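Local coordinates for P43 (Trichuris muris, PDB 6QIX), which is a major secreted whipworm protein that tethers to matrix and inhibits interleukin-13 function, at residues I108-A122 and K155-C167. Sequence-based numbering, arbitrary orientation.
Sequences ICTLPKLPHLGCGYA and KHCIEKDGMCKCC
Cys119 is joined covalently to Cys164, with a bond of 2.1 Å between their SG atoms and a torsion of -87° about it. The bridge ties the loop after strand 109-112 to the middle strand of a three-stranded antiparallel sheet. Beside it, Cys157 and Cys166 form a second disulfide, which links the two strands of the hairpin 155-167. Tyr121 packs against both bridges. Tyr121 CB and CD2 touch Cys157 SG, each at 4.0 Å, while Cys164 SG lies at the ring edge. Leu111 CD1 covers one face of the ring over its centre and also reaches Cys166 SG at 3.9 Å. Leu114 CD1 covers the opposite face. Tyr121 OH donates to Pro112 O at 2.7 Å, in the carbonyl plane and on a lone pair, which fixes the far end of the ring.

The backbone provides the frame. Cys109 and Leu111 each exchange two hydrogen bonds with Cys166 and Cys164, respectively. The side chains of these four residues lie on one face of the sheet, those of Thr110 and Lys165 on the opposite one. There Lys165 runs alongside Thr110. A bend at chi2 (-66°) turns its chain so that Lys165 NZ donates to Thr110 OG1 at 2.9 Å. Met163 CE rests on Leu111 O. Near the type I' turn of the hairpin, Lys113 lays CD against Gly162 O. Lys113 NZ forms a salt bridge with Glu159 OE2 (2.9 Å), approaching from above the carboxylate plane. A water joins Lys113 N to Gly162 O.

Further disulfides, Cys109 to Cys74 and Cys167 to Cys180, tie both segments to the surrounding chain. His116 ND1 and backbone O hydrogen-bond to Asp302 OD1 and Thr305 OG1 of helix 292-310. The arrangement is a disulfide-rich antiparallel sheet: a beta hairpin edged by strand 109-112.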
loop_
_atom_site.group_PDB
_atom_site.type_symbol
_atom_site.label_atom_id
_atom_site.label_comp_id
_atom_site.label_asym_id
_atom_site.label_seq_id
_atom_site.Cartn_x
_atom_site.Cartn_y
_atom_site.Cartn_z
ATOM N N ILE A 108 2.631 13.871 20.498
ATOM C CA ILE A 108 3.268 13.228 19.344
ATOM C C ILE A 108 3.406 11.720 19.553
ATOM O O ILE A 108 3.652 11.237 20.663
ATOM C CB ILE A 108 4.626 13.893 19.037
ATOM C CG1 ILE A 108 5.136 13.468 17.653
ATOM C CG2 ILE A 108 5.643 13.582 20.104
ATOM C CD1 ILE A 108 6.111 14.421 16.997
ATOM N N CYS A 109 3.217 10.963 18.465
ATOM C CA CYS A 109 3.387 9.516 18.497
ATOM C C CYS A 109 4.871 9.174 18.458
ATOM O O CYS A 109 5.607 9.654 17.592
ATOM C CB CYS A 109 2.669 8.840 17.305
ATOM S SG CYS A 109 0.868 9.004 17.375
ATOM N N THR A 110 5.289 8.272 19.328
ATOM C CA THR A 110 6.623 7.685 19.271
ATOM C C THR A 110 6.477 6.206 18.901
ATOM O O THR A 110 5.861 5.439 19.650
ATOM C CB THR A 110 7.349 7.822 20.606
ATOM O OG1 THR A 110 7.482 9.219 20.940
ATOM C CG2 THR A 110 8.724 7.169 20.481
ATOM N N LEU A 111 7.063 5.816 17.776
ATOM C CA LEU A 111 6.923 4.486 17.201
ATOM C C LEU A 111 8.281 3.915 16.822
ATOM O O LEU A 111 9.220 4.660 16.541
ATOM C CB LEU A 111 6.026 4.533 15.940
ATOM C CG LEU A 111 4.583 4.907 16.189
ATOM C CD1 LEU A 111 3.852 5.307 14.917
ATOM C CD2 LEU A 111 3.924 3.724 16.861
ATOM N N PRO A 112 8.421 2.582 16.824
ATOM C CA PRO A 112 9.687 1.981 16.384
ATOM C C PRO A 112 9.887 2.099 14.887
ATOM O O PRO A 112 8.924 2.158 14.103
ATOM C CB PRO A 112 9.547 0.506 16.790
ATOM C CG PRO A 112 8.068 0.247 16.670
ATOM C CD PRO A 112 7.404 1.564 17.167
ATOM N N LYS A 113 11.151 2.095 14.479
ATOM C CA LYS A 113 11.449 1.932 13.059
ATOM C C LYS A 113 11.019 0.553 12.592
ATOM O O LYS A 113 11.187 -0.423 13.315
ATOM C CB LYS A 113 12.935 2.125 12.796
ATOM C CG LYS A 113 13.383 3.543 13.140
ATOM C CD LYS A 113 14.878 3.648 13.360
ATOM C CE LYS A 113 15.631 3.319 12.102
ATOM N NZ LYS A 113 16.964 3.938 12.128
ATOM N N LEU A 114 10.470 0.470 11.356
ATOM C CA LEU A 114 10.063 -0.819 10.766
ATOM C C LEU A 114 11.223 -1.446 10.002
ATOM O O LEU A 114 11.977 -0.734 9.322
ATOM C CB LEU A 114 8.868 -0.627 9.812
ATOM C CG LEU A 114 7.690 0.101 10.455
ATOM C CD1 LEU A 114 6.599 0.461 9.440
ATOM C CD2 LEU A 114 7.162 -0.739 11.592
ATOM N N PRO A 115 11.363 -2.779 10.053
ATOM C CA PRO A 115 12.413 -3.445 9.266
ATOM C C PRO A 115 12.361 -3.022 7.802
ATOM O O PRO A 115 11.303 -3.056 7.171
ATOM C CB PRO A 115 12.108 -4.946 9.440
ATOM C CG PRO A 115 11.318 -5.039 10.735
ATOM C CD PRO A 115 10.595 -3.694 10.908
ATOM N N HIS A 116 13.502 -2.550 7.288
ATOM C CA HIS A 116 13.652 -2.234 5.867
ATOM C C HIS A 116 12.952 -0.960 5.446
ATOM O O HIS A 116 13.408 -0.292 4.513
ATOM C CB HIS A 116 13.122 -3.385 4.998
ATOM C CG HIS A 116 13.716 -4.703 5.363
ATOM N ND1 HIS A 116 15.054 -4.973 5.212
ATOM C CD2 HIS A 116 13.167 -5.806 5.912
ATOM C CE1 HIS A 116 15.312 -6.185 5.664
ATOM N NE2 HIS A 116 14.184 -6.713 6.099
ATOM N N LEU A 117 11.811 -0.653 6.059
ATOM C CA LEU A 117 11.018 0.509 5.649
ATOM C C LEU A 117 11.303 1.749 6.501
ATOM O O LEU A 117 10.927 2.878 6.112
ATOM C CB LEU A 117 9.525 0.159 5.716
ATOM C CG LEU A 117 8.847 -0.414 4.475
ATOM C CD1 LEU A 117 9.588 -1.493 3.777
ATOM C CD2 LEU A 117 7.407 -0.905 4.864
ATOM N N GLY A 118 11.924 1.576 7.662
ATOM C CA GLY A 118 12.216 2.739 8.490
ATOM C C GLY A 118 10.932 3.346 9.014
ATOM O O GLY A 118 10.041 2.633 9.482
ATOM N N CYS A 119 10.781 4.666 8.916
ATOM C CA CYS A 119 9.557 5.286 9.415
ATOM C C CYS A 119 8.514 5.210 8.301
ATOM O O CYS A 119 8.185 6.188 7.616
ATOM C CB CYS A 119 9.842 6.704 9.911
ATOM S SG CYS A 119 11.017 6.653 11.354
ATOM N N GLY A 120 7.975 4.011 8.128
ATOM C CA GLY A 120 7.151 3.720 6.969
ATOM C C GLY A 120 5.655 3.747 7.207
ATOM O O GLY A 120 4.898 3.265 6.363
ATOM N N TYR A 121 5.202 4.335 8.318
ATOM C CA TYR A 121 3.790 4.232 8.682
ATOM C C TYR A 121 2.847 4.882 7.678
ATOM O O TYR A 121 1.659 4.530 7.636
ATOM C CB TYR A 121 3.605 4.844 10.055
ATOM C CG TYR A 121 4.362 4.045 11.084
ATOM C CD1 TYR A 121 3.785 2.916 11.629
ATOM C CD2 TYR A 121 5.652 4.365 11.452
ATOM C CE1 TYR A 121 4.415 2.155 12.538
ATOM C CE2 TYR A 121 6.334 3.594 12.425
ATOM C CZ TYR A 121 5.703 2.491 12.958
ATOM O OH TYR A 121 6.321 1.690 13.874
ATOM N N ALA A 122 3.334 5.790 6.855
ATOM C CA ALA A 122 2.452 6.422 5.874
ATOM C C ALA A 122 2.119 5.547 4.682
ATOM O O ALA A 122 1.119 5.825 3.993
ATOM C CB ALA A 122 3.065 7.713 5.329
ATOM N N LYS A 155 -0.417 9.532 7.968
ATOM C CA LYS A 155 0.711 9.683 8.883
ATOM C C LYS A 155 1.846 10.482 8.247
ATOM O O LYS A 155 2.084 10.411 7.030
ATOM C CB LYS A 155 1.235 8.312 9.343
ATOM C CG LYS A 155 0.445 7.664 10.461
ATOM C CD LYS A 155 -0.881 7.232 9.882
ATOM C CE LYS A 155 -1.628 6.257 10.731
ATOM N NZ LYS A 155 -3.127 6.277 10.427
ATOM N N HIS A 156 2.501 11.288 9.083
ATOM C CA HIS A 156 3.656 12.124 8.746
ATOM C C HIS A 156 4.702 11.873 9.829
ATOM O O HIS A 156 4.508 12.267 10.983
ATOM C CB HIS A 156 3.273 13.601 8.683
ATOM C CG HIS A 156 2.078 13.886 7.790
ATOM N ND1 HIS A 156 2.083 13.641 6.429
ATOM C CD2 HIS A 156 0.851 14.380 8.072
ATOM C CE1 HIS A 156 0.918 13.993 5.912
ATOM N NE2 HIS A 156 0.152 14.448 6.890
ATOM N N CYS A 157 5.798 11.215 9.458
ATOM C CA CYS A 157 6.797 10.756 10.419
ATOM C C CYS A 157 8.166 11.308 10.098
ATOM O O CYS A 157 8.545 11.401 8.929
ATOM C CB CYS A 157 6.915 9.222 10.446
ATOM S SG CYS A 157 5.397 8.345 10.781
ATOM N N ILE A 158 8.924 11.643 11.151
ATOM C CA ILE A 158 10.349 11.923 11.029
ATOM C C ILE A 158 11.072 10.968 11.967
ATOM O O ILE A 158 10.506 10.462 12.932
ATOM C CB ILE A 158 10.719 13.389 11.351
ATOM C CG1 ILE A 158 10.418 13.690 12.822
ATOM C CG2 ILE A 158 9.927 14.308 10.455
ATOM C CD1 ILE A 158 10.891 15.064 13.295
ATOM N N GLU A 159 12.333 10.729 11.676
ATOM C CA GLU A 159 13.179 9.887 12.524
ATOM C C GLU A 159 13.973 10.747 13.500
ATOM O O GLU A 159 14.582 11.729 13.097
ATOM C CB GLU A 159 14.120 9.072 11.647
ATOM C CG GLU A 159 14.931 8.036 12.429
ATOM C CD GLU A 159 15.894 7.259 11.555
ATOM O OE1 GLU A 159 15.577 7.069 10.357
ATOM O OE2 GLU A 159 16.957 6.836 12.088
ATOM N N LYS A 160 13.950 10.383 14.782
ATOM C CA LYS A 160 14.742 11.058 15.802
ATOM C C LYS A 160 15.341 9.998 16.728
ATOM O O LYS A 160 14.598 9.235 17.349
ATOM C CB LYS A 160 13.894 12.014 16.621
ATOM C CG LYS A 160 13.357 13.234 15.841
ATOM C CD LYS A 160 14.462 14.056 15.170
ATOM C CE LYS A 160 14.315 15.526 15.442
ATOM N NZ LYS A 160 15.498 16.316 14.984
ATOM N N ASP A 161 16.667 9.964 16.771
ATOM C CA ASP A 161 17.474 9.146 17.671
ATOM C C ASP A 161 16.983 7.700 17.720
ATOM O O ASP A 161 16.784 7.125 18.784
ATOM C CB ASP A 161 17.530 9.763 19.071
ATOM C CG ASP A 161 18.615 9.123 19.938
ATOM O OD1 ASP A 161 19.649 8.698 19.381
ATOM O OD2 ASP A 161 18.423 9.047 21.169
ATOM N N GLY A 162 16.803 7.113 16.545
ATOM C CA GLY A 162 16.498 5.697 16.393
ATOM C C GLY A 162 15.047 5.333 16.555
ATOM O O GLY A 162 14.714 4.134 16.606
ATOM N N MET A 163 14.169 6.331 16.636
ATOM C CA MET A 163 12.742 6.131 16.769
ATOM C C MET A 163 12.036 6.997 15.725
ATOM O O MET A 163 12.641 7.883 15.121
ATOM C CB MET A 163 12.288 6.487 18.194
ATOM C CG MET A 163 12.921 5.633 19.311
ATOM S SD MET A 163 12.439 3.912 19.167
ATOM C CE MET A 163 10.689 3.941 19.536
ATOM N N CYS A 164 10.746 6.726 15.527
ATOM C CA CYS A 164 9.909 7.516 14.634
ATOM C C CYS A 164 8.978 8.400 15.442
ATOM O O CYS A 164 8.355 7.940 16.406
ATOM C CB CYS A 164 9.091 6.620 13.702
ATOM S SG CYS A 164 10.138 5.459 12.770
ATOM N N LYS A 165 8.881 9.671 15.041
ATOM C CA LYS A 165 7.973 10.644 15.650
ATOM C C LYS A 165 6.933 11.022 14.613
ATOM O O LYS A 165 7.298 11.487 13.525
ATOM C CB LYS A 165 8.715 11.904 16.122
ATOM C CG LYS A 165 9.887 11.580 17.099
ATOM C CD LYS A 165 9.333 11.012 18.407
ATOM C CE LYS A 165 10.488 10.728 19.341
ATOM N NZ LYS A 165 10.056 10.535 20.751
ATOM N N CYS A 166 5.655 10.785 14.926
ATOM C CA CYS A 166 4.601 10.851 13.901
ATOM C C CYS A 166 3.392 11.643 14.364
ATOM O O CYS A 166 3.000 11.561 15.530
ATOM C CB CYS A 166 4.111 9.483 13.509
ATOM S SG CYS A 166 5.395 8.327 12.895
ATOM N N CYS A 167 2.783 12.378 13.424
ATOM C CA CYS A 167 1.557 13.134 13.606
ATOM C C CYS A 167 0.718 12.857 12.356
ATOM O O CYS A 167 1.273 12.490 11.324
ATOM C CB CYS A 167 1.825 14.653 13.733
ATOM S SG CYS A 167 2.983 15.147 14.954
HETATM O O HOH W 1 13.304 1.879 16.353
HETATM O O HOH W 2 -0.926 7.179 6.284
#